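Transcriptional regulator I2 (Pseudomonas fluorescens A506, PDB 4MO7) is a TetR-family protein, probably a DNA-binding transcriptional regulator, that also acts as a superantigen associated with Crohn's disease. Local coordinates at residues Thr186-Phe189 and Ser194-Leu197. Sequence-based numbering, arbitrary orientation.
Sequences TTWF and SLTL
The far end of the Phe189 ring reaches the backbone of Leu195-Leu197, and the distances place the meeting at CZ. This atom lies 3.5 Å from Thr196 C, which sits at the ring edge near its plane. Leu195 O is oblique to the ring and only 3.0 Å from Phe189 CZ, a close approach of an aromatic C-H carbon to a carbonyl oxygen. The first torsion explains the reach, since CG stands anti to the backbone N of Phe189 (chi1 178°) and brings the ring up to the second segment. Leu195 answers with its branched end, its side chain running at about a right angle to that of Phe189. Its CD2 methyl serves two rings, lying 3.9 Å from Phe189 CE1 and equally far from Trp188 CZ3, which it meets obliquely at the six-membered end of the indole. The segments lie at the two ends of the short helix 189-192, in the C-terminal region of a TetR-like fold, and 194-197 runs on into helix 197-208; Thr196 is the N-cap of that last helix, its OG1 hydrogen-bonded to Glu199 N. Leu200 of the same helix touches Trp188, Phe189 and Leu195, while Arg176 of the second subunit packs on Trp188. No direct hydrogen bond links the segments. Instead a water bridges two carbonyls, donating to Phe189 O at 3.2 Å and to Leu195 O at an unusually short 2.5 Å. The same water stands over one face of the Phe189 ring, displaced toward the rim. Leu197 adds a looser apolar approach, with CB 4.4 Å from Phe189 CZ, and its side chain continues onto Leu114, Gln115 and Met118.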
ATOM      1  N   THR A 186       6.845   4.676   1.037  1.00 18.32           N
ATOM      2  CA  THR A 186       7.109   4.911   2.478  1.00 21.64           C
ATOM      3  C   THR A 186       7.750   3.691   3.146  1.00 24.79           C
ATOM      4  O   THR A 186       8.426   3.840   4.183  1.00 27.52           O
ATOM      5  CB  THR A 186       5.828   5.234   3.281  1.00 23.19           C
ATOM      6  OG1 THR A 186       4.946   4.103   3.252  1.00 28.55           O
ATOM      7  CG2 THR A 186       5.122   6.426   2.665  1.00 32.61           C
ATOM      8  N   THR A 187       7.536   2.502   2.577  1.00 20.28           N
ATOM      9  CA  THR A 187       8.003   1.272   3.228  1.00 25.44           C
ATOM     10  C   THR A 187       9.474   0.981   2.902  1.00 28.89           C
ATOM     11  O   THR A 187      10.101   0.125   3.542  1.00 28.84           O
ATOM     12  CB  THR A 187       7.157   0.024   2.854  1.00 19.69           C
ATOM     13  OG1 THR A 187       7.420  -0.358   1.494  1.00 23.67           O
ATOM     14  CG2 THR A 187       5.661   0.314   3.001  1.00 27.24           C
ATOM     15  N   TRP A 188      10.032   1.676   1.913  1.00 21.85           N
ATOM     16  CA  TRP A 188      11.363   1.322   1.460  1.00 18.28           C
ATOM     17  C   TRP A 188      12.294   2.466   1.095  1.00 23.15           C
ATOM     18  O   TRP A 188      13.492   2.217   0.994  1.00 19.53           O
ATOM     19  CB  TRP A 188      11.287   0.321   0.294  1.00 19.87           C
ATOM     20  CG  TRP A 188      10.655   0.883  -0.977  1.00 21.70           C
ATOM     21  CD1 TRP A 188       9.338   0.783  -1.352  1.00 17.61           C
ATOM     22  CD2 TRP A 188      11.330   1.572  -2.032  1.00 18.70           C
ATOM     23  NE1 TRP A 188       9.155   1.422  -2.569  1.00 16.51           N
ATOM     24  CE2 TRP A 188      10.371   1.874  -3.020  1.00 17.61           C
ATOM     25  CE3 TRP A 188      12.668   1.937  -2.256  1.00 19.95           C
ATOM     26  CZ2 TRP A 188      10.700   2.520  -4.224  1.00 18.11           C
ATOM     27  CZ3 TRP A 188      12.989   2.605  -3.435  1.00 19.68           C
ATOM     28  CH2 TRP A 188      11.999   2.898  -4.405  1.00 23.16           C
ATOM     29  N   PHE A 189      11.791   3.696   0.878  1.00 16.98           N
ATOM     30  CA  PHE A 189      12.645   4.752   0.282  1.00 17.45           C
ATOM     31  C   PHE A 189      13.778   5.135   1.220  1.00 20.84           C
ATOM     32  O   PHE A 189      14.894   5.386   0.757  1.00 29.14           O
ATOM     33  CB  PHE A 189      11.806   5.997  -0.118  1.00 22.52           C
ATOM     34  CG  PHE A 189      12.615   7.153  -0.705  1.00 21.26           C
ATOM     35  CD1 PHE A 189      13.209   7.049  -1.937  1.00 22.59           C
ATOM     36  CD2 PHE A 189      12.736   8.341  -0.018  1.00 32.64           C
ATOM     37  CE1 PHE A 189      13.908   8.101  -2.483  1.00 26.89           C
ATOM     38  CE2 PHE A 189      13.464   9.370  -0.530  1.00 30.96           C
ATOM     39  CZ  PHE A 189      14.042   9.261  -1.782  1.00 25.41           C
ATOM     40  N   SER A 194      20.744   6.403  -0.869  1.00 37.55           N
ATOM     41  CA  SER A 194      21.338   7.344  -1.816  1.00 44.48           C
ATOM     42  C   SER A 194      20.385   7.787  -2.961  1.00 70.14           C
ATOM     43  O   SER A 194      20.771   8.571  -3.843  1.00 50.46           O
ATOM     44  CB  SER A 194      22.558   6.684  -2.428  1.00 44.30           C
ATOM     45  OG  SER A 194      22.144   5.575  -3.219  1.00 58.19           O
ATOM     46  N   LEU A 195      19.151   7.281  -2.963  1.00 37.90           N
ATOM     47  CA  LEU A 195      18.176   7.655  -3.987  1.00 24.57           C
ATOM     48  C   LEU A 195      17.464   8.927  -3.529  1.00 21.93           C
ATOM     49  O   LEU A 195      16.981   9.001  -2.373  1.00 29.16           O
ATOM     50  CB  LEU A 195      17.173   6.520  -4.176  1.00 31.55           C
ATOM     51  CG  LEU A 195      16.138   6.590  -5.290  1.00 32.47           C
ATOM     52  CD1 LEU A 195      16.786   6.493  -6.658  1.00 30.73           C
ATOM     53  CD2 LEU A 195      15.133   5.447  -5.059  1.00 27.69           C
ATOM     54  N   THR A 196      17.428   9.941  -4.396  1.00 24.74           N
ATOM     55  CA  THR A 196      16.756  11.178  -4.010  1.00 21.67           C
ATOM     56  C   THR A 196      15.309  11.120  -4.476  1.00 21.34           C
ATOM     57  O   THR A 196      14.961  10.266  -5.294  1.00 20.00           O
ATOM     58  CB  THR A 196      17.369  12.384  -4.661  1.00 22.14           C
ATOM     59  OG1 THR A 196      17.080  12.331  -6.048  1.00 22.73           O
ATOM     60  CG2 THR A 196      18.909  12.373  -4.474  1.00 28.49           C
ATOM     61  N   LEU A 197      14.484  12.033  -3.977  1.00 26.86           N
ATOM     62  CA  LEU A 197      13.065  11.990  -4.325  1.00 18.91           C
ATOM     63  C   LEU A 197      12.884  12.339  -5.785  1.00 17.50           C
ATOM     64  O   LEU A 197      11.998  11.820  -6.488  1.00 18.35           O
ATOM     65  CB  LEU A 197      12.285  12.978  -3.449  1.00 27.91           C
ATOM     66  CG  LEU A 197      10.809  12.631  -3.577  1.00 61.85           C
ATOM     67  CD1 LEU A 197      10.197  12.419  -2.188  1.00 34.97           C
ATOM     68  CD2 LEU A 197      10.075  13.695  -4.412  1.00 41.08           C
TER
HETATM   69  O   HOH W   1      17.036   7.374  -0.434  1.00 37.80           O